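Local atomic coordinates of filamentous hemagglutinin (Bordetella pertussis, PDB entry 1RWR), a protein that serves as an adhesin of Bordetella pertussis and, through its secretion domain, is probably exported across the outer membrane by the two-partner pathway. Residues T53-I59 / T91-Y95; Q141-I147 / A164-Q170; L181-V186 / Y226-L232. All coordinates share one frame; numbering follows the deposited sequence.

Contact 1 of 3, residues T53-I59 / T91-Y95; sequences TDGVSRI and TLEVY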
loop_
_atom_site.group_PDB
_atom_site.type_symbol
_atom_site.label_atom_id
_atom_site.label_comp_id
_atom_site.label_asym_id
_atom_site.label_seq_id
_atom_site.Cartn_x
_atom_site.Cartn_y
_atom_site.Cartn_z
ATOM N N THR A 53 -20.215 18.989 2.867
ATOM C CA THR A 53 -21.393 19.356 2.108
ATOM C C THR A 53 -21.910 18.181 1.314
ATOM O O THR A 53 -21.163 17.253 0.979
ATOM C CB THR A 53 -21.069 20.498 1.145
ATOM O OG1 THR A 53 -20.063 20.092 0.212
ATOM C CG2 THR A 53 -20.435 21.680 1.910
ATOM N N ASP A 54 -23.188 18.245 0.984
ATOM C CA ASP A 54 -23.827 17.232 0.160
ATOM C C ASP A 54 -23.286 17.345 -1.262
ATOM O O ASP A 54 -22.898 18.425 -1.730
ATOM C CB ASP A 54 -25.348 17.435 0.125
ATOM C CG ASP A 54 -26.027 17.280 1.484
ATOM O OD1 ASP A 54 -25.380 17.037 2.524
ATOM O OD2 ASP A 54 -27.265 17.391 1.580
ATOM N N GLY A 55 -23.300 16.233 -1.983
ATOM C CA GLY A 55 -22.727 16.222 -3.301
ATOM C C GLY A 55 -22.905 14.899 -3.980
ATOM O O GLY A 55 -23.855 14.185 -3.710
ATOM N N VAL A 56 -21.998 14.620 -4.901
ATOM C CA VAL A 56 -22.059 13.446 -5.748
ATOM C C VAL A 56 -20.662 12.848 -5.843
ATOM O O VAL A 56 -19.687 13.556 -6.101
ATOM C CB VAL A 56 -22.560 13.832 -7.157
ATOM C CG1 VAL A 56 -22.663 12.644 -8.024
ATOM C CG2 VAL A 56 -23.918 14.523 -7.063
ATOM N N SER A 57 -20.548 11.549 -5.611
ATOM C CA SER A 57 -19.288 10.863 -5.864
ATOM C C SER A 57 -19.262 10.311 -7.285
ATOM O O SER A 57 -20.317 10.107 -7.907
ATOM C CB SER A 57 -19.076 9.741 -4.850
ATOM O OG SER A 57 -19.936 8.634 -5.120
ATOM N N ARG A 58 -18.069 10.070 -7.808
ATOM C CA ARG A 58 -17.909 9.530 -9.149
ATOM C C ARG A 58 -18.455 8.116 -9.269
ATOM O O ARG A 58 -19.144 7.802 -10.229
ATOM C CB ARG A 58 -16.452 9.525 -9.592
ATOM C CG ARG A 58 -16.291 9.006 -11.044
ATOM C CD ARG A 58 -14.981 9.403 -11.774
ATOM N NE ARG A 58 -14.430 10.711 -11.364
ATOM C CZ ARG A 58 -13.323 11.262 -11.863
ATOM N NH1 ARG A 58 -12.642 10.659 -12.823
ATOM N NH2 ARG A 58 -12.910 12.444 -11.405
ATOM N N ILE A 59 -18.122 7.249 -8.332
ATOM C CA ILE A 59 -18.577 5.869 -8.436
ATOM C C ILE A 59 -19.907 5.554 -7.754
ATOM O O ILE A 59 -20.534 4.517 -8.086
ATOM C CB ILE A 59 -17.481 4.865 -7.980
ATOM C CG1 ILE A 59 -17.234 4.944 -6.487
ATOM C CG2 ILE A 59 -16.174 5.097 -8.777
ATOM C CD1 ILE A 59 -16.450 3.746 -5.959
ATOM N N THR A 91 -12.479 0.770 -6.995
ATOM C CA THR A 91 -11.943 2.112 -6.786
ATOM C C THR A 91 -12.161 2.564 -5.367
ATOM O O THR A 91 -13.273 2.506 -4.866
ATOM C CB THR A 91 -12.621 3.095 -7.670
ATOM O OG1 THR A 91 -12.419 2.746 -9.044
ATOM C CG2 THR A 91 -12.002 4.503 -7.488
ATOM N N LEU A 92 -11.101 3.027 -4.725
ATOM C CA LEU A 92 -11.189 3.668 -3.436
ATOM C C LEU A 92 -11.327 5.166 -3.711
ATOM O O LEU A 92 -10.343 5.810 -4.045
ATOM C CB LEU A 92 -9.943 3.393 -2.610
ATOM C CG LEU A 92 -9.441 1.957 -2.447
ATOM C CD1 LEU A 92 -8.209 1.880 -1.540
ATOM C CD2 LEU A 92 -10.552 1.095 -1.898
ATOM N N GLU A 93 -12.546 5.682 -3.568
ATOM C CA GLU A 93 -12.826 7.081 -3.823
ATOM C C GLU A 93 -12.959 7.838 -2.502
ATOM O O GLU A 93 -13.602 7.389 -1.580
ATOM C CB GLU A 93 -14.097 7.265 -4.638
ATOM C CG GLU A 93 -14.469 8.739 -4.850
ATOM C CD GLU A 93 -15.576 8.971 -5.846
ATOM O OE1 GLU A 93 -16.197 8.018 -6.371
ATOM O OE2 GLU A 93 -15.844 10.164 -6.128
ATOM N N VAL A 94 -12.329 9.005 -2.450
ATOM C CA VAL A 94 -12.524 9.934 -1.350
ATOM C C VAL A 94 -13.439 11.035 -1.848
ATOM O O VAL A 94 -13.121 11.728 -2.819
ATOM C CB VAL A 94 -11.195 10.511 -0.801
ATOM C CG1 VAL A 94 -11.448 11.386 0.417
ATOM C CG2 VAL A 94 -10.232 9.413 -0.409
ATOM N N TYR A 95 -14.602 11.140 -1.221
ATOM C CA TYR A 95 -15.508 12.246 -1.497
ATOM C C TYR A 95 -15.137 13.388 -0.540
ATOM O O TYR A 95 -15.082 13.228 0.668
ATOM C CB TYR A 95 -16.974 11.862 -1.358
ATOM C CG TYR A 95 -17.882 13.066 -1.354
ATOM C CD1 TYR A 95 -18.113 13.766 -2.509
ATOM C CD2 TYR A 95 -18.504 13.512 -0.184
ATOM C CE1 TYR A 95 -18.926 14.944 -2.506
ATOM C CE2 TYR A 95 -19.334 14.674 -0.183
ATOM C CZ TYR A 95 -19.511 15.382 -1.341
ATOM O OH TYR A 95 -20.305 16.520 -1.340
#

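Contact 2 of 3, residues Q141-I147 / A164-Q170; sequences QQGTVTI and ARLVKLQ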
loop_
_atom_site.group_PDB
_atom_site.type_symbol
_atom_site.label_atom_id
_atom_site.label_comp_id
_atom_site.label_asym_id
_atom_site.label_seq_id
_atom_site.Cartn_x
_atom_site.Cartn_y
_atom_site.Cartn_z
ATOM N N GLN A 141 4.427 -7.090 12.346
ATOM C CA GLN A 141 4.951 -8.323 12.916
ATOM C C GLN A 141 4.431 -9.568 12.222
ATOM O O GLN A 141 4.983 -10.639 12.420
ATOM C CB GLN A 141 4.642 -8.387 14.398
ATOM C CG GLN A 141 5.374 -7.265 15.136
ATOM C CD GLN A 141 5.056 -7.263 16.568
ATOM O OE1 GLN A 141 3.956 -6.876 16.954
ATOM N NE2 GLN A 141 5.976 -7.744 17.373
ATOM N N GLN A 142 3.379 -9.438 11.430
ATOM C CA GLN A 142 2.805 -10.575 10.726
ATOM C C GLN A 142 2.038 -10.110 9.519
ATOM O O GLN A 142 1.817 -8.928 9.369
ATOM C CB GLN A 142 1.866 -11.360 11.627
ATOM C CG GLN A 142 0.648 -10.573 12.109
ATOM C CD GLN A 142 -0.185 -11.362 13.085
ATOM O OE1 GLN A 142 -0.171 -11.100 14.278
ATOM N NE2 GLN A 142 -0.865 -12.359 12.594
ATOM N N GLY A 143 1.645 -11.064 8.667
ATOM C CA GLY A 143 0.701 -10.810 7.588
ATOM C C GLY A 143 1.339 -10.701 6.241
ATOM O O GLY A 143 2.445 -10.188 6.102
ATOM N N THR A 144 0.593 -11.118 5.229
ATOM C CA THR A 144 0.994 -11.018 3.819
ATOM C C THR A 144 0.065 -10.071 3.052
ATOM O O THR A 144 -1.149 -10.095 3.257
ATOM C CB THR A 144 0.905 -12.396 3.189
ATOM O OG1 THR A 144 1.828 -13.300 3.848
ATOM C CG2 THR A 144 1.273 -12.353 1.711
ATOM N N VAL A 145 0.612 -9.281 2.134
ATOM C CA VAL A 145 -0.187 -8.589 1.123
ATOM C C VAL A 145 0.100 -9.285 -0.182
ATOM O O VAL A 145 1.254 -9.468 -0.547
ATOM C CB VAL A 145 0.162 -7.107 0.996
ATOM C CG1 VAL A 145 -0.503 -6.442 -0.258
ATOM C CG2 VAL A 145 -0.184 -6.370 2.278
ATOM N N THR A 146 -0.945 -9.711 -0.861
ATOM C CA THR A 146 -0.846 -10.311 -2.179
ATOM C C THR A 146 -1.510 -9.428 -3.227
ATOM O O THR A 146 -2.683 -9.074 -3.103
ATOM C CB THR A 146 -1.536 -11.684 -2.178
ATOM O OG1 THR A 146 -0.904 -12.571 -1.231
ATOM C CG2 THR A 146 -1.411 -12.313 -3.541
ATOM N N ILE A 147 -0.740 -9.030 -4.234
ATOM C CA ILE A 147 -1.279 -8.340 -5.367
ATOM C C ILE A 147 -1.574 -9.432 -6.401
ATOM O O ILE A 147 -0.663 -10.064 -6.896
ATOM C CB ILE A 147 -0.281 -7.278 -5.937
ATOM C CG1 ILE A 147 0.140 -6.251 -4.874
ATOM C CG2 ILE A 147 -0.911 -6.597 -7.127
ATOM C CD1 ILE A 147 -0.965 -5.639 -4.127
ATOM N N ALA A 164 4.344 -4.923 4.844
ATOM C CA ALA A 164 3.790 -6.188 5.360
ATOM C C ALA A 164 4.918 -7.100 5.767
ATOM O O ALA A 164 6.099 -6.811 5.489
ATOM C CB ALA A 164 2.920 -6.865 4.309
ATOM N N ARG A 165 4.593 -8.212 6.430
ATOM C CA ARG A 165 5.650 -9.122 6.810
ATOM C C ARG A 165 6.200 -9.801 5.572
ATOM O O ARG A 165 7.402 -9.919 5.422
ATOM C CB ARG A 165 5.188 -10.127 7.860
ATOM C CG ARG A 165 6.336 -10.905 8.536
ATOM C CD ARG A 165 7.169 -9.995 9.473
ATOM N NE ARG A 165 8.442 -10.560 9.911
ATOM C CZ ARG A 165 8.628 -11.340 11.012
ATOM N NH1 ARG A 165 7.621 -11.789 11.735
ATOM N NH2 ARG A 165 9.851 -11.734 11.331
ATOM N N LEU A 166 5.291 -10.258 4.732
ATOM C CA LEU A 166 5.605 -10.834 3.425
ATOM C C LEU A 166 4.776 -10.167 2.342
ATOM O O LEU A 166 3.645 -9.740 2.568
ATOM C CB LEU A 166 5.272 -12.328 3.404
ATOM C CG LEU A 166 5.975 -13.232 4.428
ATOM C CD1 LEU A 166 5.389 -14.649 4.317
ATOM C CD2 LEU A 166 7.508 -13.262 4.277
ATOM N N VAL A 167 5.304 -10.148 1.131
ATOM C CA VAL A 167 4.585 -9.546 0.010
ATOM C C VAL A 167 4.722 -10.445 -1.213
ATOM O O VAL A 167 5.821 -10.885 -1.534
ATOM C CB VAL A 167 5.052 -8.118 -0.310
ATOM C CG1 VAL A 167 4.224 -7.526 -1.466
ATOM C CG2 VAL A 167 4.982 -7.243 0.892
ATOM N N LYS A 168 3.599 -10.725 -1.863
ATOM C CA LYS A 168 3.573 -11.504 -3.112
ATOM C C LYS A 168 3.038 -10.593 -4.219
ATOM O O LYS A 168 1.981 -9.972 -4.051
ATOM C CB LYS A 168 2.713 -12.729 -2.930
ATOM C CG LYS A 168 3.353 -13.678 -1.888
ATOM C CD LYS A 168 2.550 -14.898 -1.581
ATOM C CE LYS A 168 3.348 -15.888 -0.649
ATOM N NZ LYS A 168 4.845 -15.648 -0.367
ATOM N N LEU A 169 3.785 -10.501 -5.320
ATOM C CA LEU A 169 3.449 -9.631 -6.438
ATOM C C LEU A 169 3.150 -10.485 -7.657
ATOM O O LEU A 169 4.075 -10.934 -8.344
ATOM C CB LEU A 169 4.574 -8.664 -6.722
ATOM C CG LEU A 169 5.006 -7.781 -5.543
ATOM C CD1 LEU A 169 6.332 -7.101 -5.803
ATOM C CD2 LEU A 169 3.872 -6.785 -5.191
ATOM N N GLN A 170 1.865 -10.708 -7.888
ATOM C CA GLN A 170 1.372 -11.557 -8.983
ATOM C C GLN A 170 0.474 -10.794 -9.965
ATOM O O GLN A 170 -0.316 -11.386 -10.724
ATOM C CB GLN A 170 0.675 -12.782 -8.419
ATOM C CG GLN A 170 1.620 -13.649 -7.614
ATOM C CD GLN A 170 0.919 -14.645 -6.704
ATOM O OE1 GLN A 170 -0.289 -14.860 -6.793
ATOM N NE2 GLN A 170 1.694 -15.275 -5.839
#

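Contact 3 of 3, residues L181-V186 / Y226-L232; sequences LADIAV and YGKHITL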
loop_
_atom_site.group_PDB
_atom_site.type_symbol
_atom_site.label_atom_id
_atom_site.label_comp_id
_atom_site.label_asym_id
_atom_site.label_seq_id
_atom_site.Cartn_x
_atom_site.Cartn_y
_atom_site.Cartn_z
ATOM N N LEU A 181 2.764 9.864 -12.454
ATOM C CA LEU A 181 3.272 8.565 -12.014
ATOM C C LEU A 181 3.523 8.521 -10.522
ATOM O O LEU A 181 4.235 9.356 -9.973
ATOM C CB LEU A 181 4.547 8.270 -12.725
ATOM C CG LEU A 181 5.246 6.945 -12.800
ATOM C CD1 LEU A 181 4.379 5.741 -13.092
ATOM C CD2 LEU A 181 6.286 7.093 -13.924
ATOM N N ALA A 182 2.943 7.527 -9.879
ATOM C CA ALA A 182 3.171 7.297 -8.446
ATOM C C ALA A 182 4.532 6.683 -8.180
ATOM O O ALA A 182 5.026 5.876 -8.957
ATOM C CB ALA A 182 2.104 6.386 -7.900
ATOM N N ASP A 183 5.139 7.038 -7.068
ATOM C CA ASP A 183 6.207 6.218 -6.503
ATOM C C ASP A 183 5.621 4.914 -5.961
ATOM O O ASP A 183 4.430 4.830 -5.637
ATOM C CB ASP A 183 6.852 6.897 -5.307
ATOM C CG ASP A 183 7.703 8.052 -5.650
ATOM O OD1 ASP A 183 8.129 8.252 -6.788
ATOM O OD2 ASP A 183 8.003 8.872 -4.743
ATOM N N ILE A 184 6.454 3.891 -5.920
ATOM C CA ILE A 184 6.062 2.583 -5.388
ATOM C C ILE A 184 7.104 2.196 -4.345
ATOM O O ILE A 184 8.349 2.264 -4.605
ATOM C CB ILE A 184 6.042 1.532 -6.484
ATOM C CG1 ILE A 184 5.031 1.874 -7.582
ATOM C CG2 ILE A 184 5.774 0.150 -5.862
ATOM C CD1 ILE A 184 5.173 1.025 -8.844
ATOM N N ALA A 185 6.647 1.817 -3.161
ATOM C CA ALA A 185 7.529 1.214 -2.161
ATOM C C ALA A 185 6.892 -0.046 -1.650
ATOM O O ALA A 185 5.696 -0.055 -1.342
ATOM C CB ALA A 185 7.796 2.172 -1.031
ATOM N N VAL A 186 7.680 -1.116 -1.609
ATOM C CA VAL A 186 7.263 -2.382 -1.028
ATOM C C VAL A 186 8.275 -2.650 0.099
ATOM O O VAL A 186 9.501 -2.691 -0.141
ATOM C CB VAL A 186 7.280 -3.523 -2.045
ATOM C CG1 VAL A 186 6.896 -4.845 -1.367
ATOM C CG2 VAL A 186 6.372 -3.251 -3.201
ATOM N N TYR A 226 5.854 -0.170 -12.648
ATOM C CA TYR A 226 6.209 1.082 -13.307
ATOM C C TYR A 226 5.901 2.218 -12.332
ATOM O O TYR A 226 4.751 2.457 -11.986
ATOM C CB TYR A 226 5.465 1.173 -14.610
ATOM C CG TYR A 226 5.624 2.465 -15.394
ATOM C CD1 TYR A 226 6.884 2.930 -15.740
ATOM C CD2 TYR A 226 4.520 3.186 -15.825
ATOM C CE1 TYR A 226 7.050 4.117 -16.459
ATOM C CE2 TYR A 226 4.680 4.387 -16.546
ATOM C CZ TYR A 226 5.967 4.824 -16.855
ATOM O OH TYR A 226 6.212 5.968 -17.584
ATOM N N GLY A 227 6.945 2.893 -11.854
ATOM C CA GLY A 227 6.797 3.920 -10.846
ATOM C C GLY A 227 7.871 4.978 -10.965
ATOM O O GLY A 227 8.933 4.743 -11.555
ATOM N N LYS A 228 7.568 6.168 -10.454
ATOM C CA LYS A 228 8.460 7.324 -10.568
ATOM C C LYS A 228 9.803 7.030 -9.916
ATOM O O LYS A 228 10.851 7.267 -10.489
ATOM C CB LYS A 228 7.775 8.585 -9.973
ATOM C CG LYS A 228 8.598 9.844 -10.059
ATOM C CD LYS A 228 7.759 11.067 -9.778
ATOM C CE LYS A 228 7.352 11.149 -8.334
ATOM N NZ LYS A 228 6.386 12.261 -8.180
ATOM N N HIS A 229 9.748 6.527 -8.695
ATOM C CA HIS A 229 10.814 5.831 -8.038
ATOM C C HIS A 229 10.203 4.535 -7.546
ATOM O O HIS A 229 9.058 4.533 -7.073
ATOM C CB HIS A 229 11.345 6.592 -6.817
ATOM C CG HIS A 229 11.731 8.008 -7.109
ATOM N ND1 HIS A 229 10.818 9.036 -7.077
ATOM C CD2 HIS A 229 12.923 8.572 -7.437
ATOM C CE1 HIS A 229 11.423 10.174 -7.384
ATOM N NE2 HIS A 229 12.696 9.918 -7.627
ATOM N N ILE A 230 10.958 3.461 -7.642
ATOM C CA ILE A 230 10.570 2.144 -7.108
ATOM C C ILE A 230 11.579 1.747 -6.036
ATOM O O ILE A 230 12.809 1.798 -6.257
ATOM C CB ILE A 230 10.561 1.084 -8.220
ATOM C CG1 ILE A 230 9.589 1.452 -9.336
ATOM C CG2 ILE A 230 10.183 -0.300 -7.660
ATOM C CD1 ILE A 230 9.666 0.515 -10.509
ATOM N N THR A 231 11.071 1.377 -4.869
ATOM C CA THR A 231 11.891 0.939 -3.774
ATOM C C THR A 231 11.349 -0.386 -3.242
ATOM O O THR A 231 10.169 -0.476 -2.922
ATOM C CB THR A 231 11.855 1.967 -2.676
ATOM O OG1 THR A 231 12.337 3.221 -3.186
ATOM C CG2 THR A 231 12.795 1.580 -1.526
ATOM N N LEU A 232 12.220 -1.387 -3.153
ATOM C CA LEU A 232 11.922 -2.674 -2.538
ATOM C C LEU A 232 12.864 -2.906 -1.379
ATOM O O LEU A 232 14.090 -2.843 -1.546
ATOM C CB LEU A 232 12.001 -3.821 -3.552
ATOM C CG LEU A 232 11.304 -3.646 -4.929
ATOM C CD1 LEU A 232 11.667 -4.847 -5.816
ATOM C CD2 LEU A 232 9.831 -3.520 -4.810
HETATM O O HOH W 1 4.469 10.723 -7.531
HETATM O O HOH W 2 3.423 11.877 -9.244
HETATM O O HOH W 3 3.184 4.075 -10.359
HETATM O O HOH W 4 9.698 4.492 -3.816
#

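Contact 1 of 3, residues T53-I59 / T91-Y95
Two side chains of strand 91-95, Glu93 and Tyr95, reach over to the backbone of residues 53-59, making a surface contact in which a short hairpin strand is held beside a coil of the beta-helix by side chains and not by strand pairing. The axes of strands 55-57 and 91-95 run close to antiparallel, at 167°, yet stay 8.0 Å apart. Glu93 spans that gap. With CG anti to the backbone N (chi1 176°) and the chain extended beyond it, the carboxylate stands off its strand and meets the turn that follows strand 55-57. Its oxygens accept from successive amides: Arg58 N gives to Glu93 OE2 at 2.8 Å. The neighbouring Ile59 N gives to Glu93 OE1 at 2.9 Å, and both bonds are nearly straight. Each oxygen offers its syn lone pair, an arrangement that fixes the rotation of the carboxylate.

Strand 91-95 runs between strands 45-50 and 114-117 in one sheet of the right-handed parallel beta-helix, whereas 55-57 pairs with 61-63 in an antiparallel hairpin that is not part of the stacked sheets but lies against them. Ile59 turns its aliphatic chain toward strand 91-95, alongside the oppositely directed Glu93, with Ile59 CG1 3.2 Å from Glu93 OE1. Farther along, Ile59 CD1 approaches Thr91 O at 3.6 Å. The guanidinium of Arg58 leads away, its NE remaining 5.5 Å from Glu93 OE2. At the other end, the hydroxyl of Tyr95 donates to the loop leading into the hairpin, its OH lying 2.6 Å from Thr53 O. That oxygen sits at the edge of the ring, near its plane, while the hydroxyl comes from above the carbonyl plane, 44° out of it. Val47 of strand 45-50 lies against Ser57, Ile59 and Tyr95.

Contact 2 of 3, residues Q141-I147 / A164-Q170
Gly143 O is gripped by three donors, two of them weak, where the strands 144-147 and 166-169 come together. Leu166 N reaches it at 3.2 Å in a fairly straight bond, while Arg165 N makes a weak, bent one at 2.9 Å; the hydroxyl of Thr126 adds another weak bond from outside. Gly143 itself has a positive phi of 103°, and at its backbone angles a CB would press on the carbonyl O of Gln142.

Just before the strand, Arg165 turns back on the turn at 141-143. Its chain bends at chi2 (70°), which carries CD and the guanidinium over the backbone of Gln141, and Arg165 NH1 then donates to Gln141 O at 3.0 Å, from above the carbonyl plane. The same nitrogen also binds Ala207 O, and NE forms a salt bridge with Asp236, so this buried guanidinium ties three parts of the chain together.

Beyond the turn the amides and carbonyls alternate regularly: Val145 N to Leu166 O, Lys168 N to Val145 O, Ile147 N to Lys168 O, and finally Gln170 N to Ile147 O at 2.8 Å. Side chains line up on like positions. Ile147 and Leu169 share one direction, with Ile147 CG1 3.8 Å from Leu169 CD2. On the other face Thr144 OG1 rests 3.6 Å from Leu166 CB, and Thr146 lies against the base of Lys168. Separately, Val145 CG2 touches Ala164 CB at 3.7 Å. Strand 109-111 pairs with the far edge of 144-147, giving the parallel, in-register stacking of successive coils that defines a beta-helix.

Contact 3 of 3, residues L181-V186 / Y226-L232
Val186 and Leu232 run alongside each other in the same direction, with Val186 CB 3.8 Å from Leu232 CD2, in the buried apolar centre of two neighbouring parallel strands. Ile184 and Ile230 continue that face, and Met225 packs against Ile184, Ile230 and Leu232. The CD1 end of Ile184 reaches toward residues 226-227, 3.5 Å from Tyr226 O and close to CA of Gly227, a residue with no side chain to obstruct it.

Farther out, Leu181 lies across Tyr226, roughly perpendicular to it. Having CG anti to the backbone N (chi1 -166°) carries the isopropyl fork to the ring, and chi2 turns both methyls over one face; CD1 makes a CH-pi contact 4.0 Å from the centroid of the Tyr226 ring, and CD2 touches CZ.

Alongside this apolar face runs the backbone pairing of strands 183-186 and 229-232, a step from coil to coil in the parallel beta-helix. Ile184 N binds His229 O, Thr231 N binds Ile184 O, and Val186 N binds Thr231 O, while Lys228 N reaches Ala182 O from well above the carbonyl plane. A water donates to both Ala182 O and Tyr226 O.

At the polar edge Asp183 and His229 stand next to each other. His229 ND1 donates to Asp183 OD1 at 2.8 Å, and this oxygen lies almost in the ring plane although the carboxylate is met from 38° above its own plane. Their planes are 73° apart. Asp183 OD1 also takes a weak bond from His229 N at 3.0 Å, so two donors from one residue hold it. The ammonium of Lys228 stays beyond salt-bridge range, NZ being 4.6 Å from Asp183 OD1; two waters link it instead to Leu181 O. Another water joins Ile184 O to Thr231 OG1.

In the fold
The three contacts follow one another along the chain, each closing before the next opens. Contact 1 lies toward the N-terminal end of the beta-helix, on the opposite side of the chain's centre from contact 2; its centre is about 29 Å from that of contact 2 and about 26 Å from that of contact 3. It joins a hairpin to the mixed sheet containing strands 45-50, 91-96 and 114-117. Contacts 2 and 3, about 17 Å between centres, touch where Val167 CG1 meets Val186 CG1 at 3.8 Å. They join neighbouring coils on two different parallel sheets, linked through strand 159-164, which pairs with 183-188, consistent with one continuous secretion-domain fold.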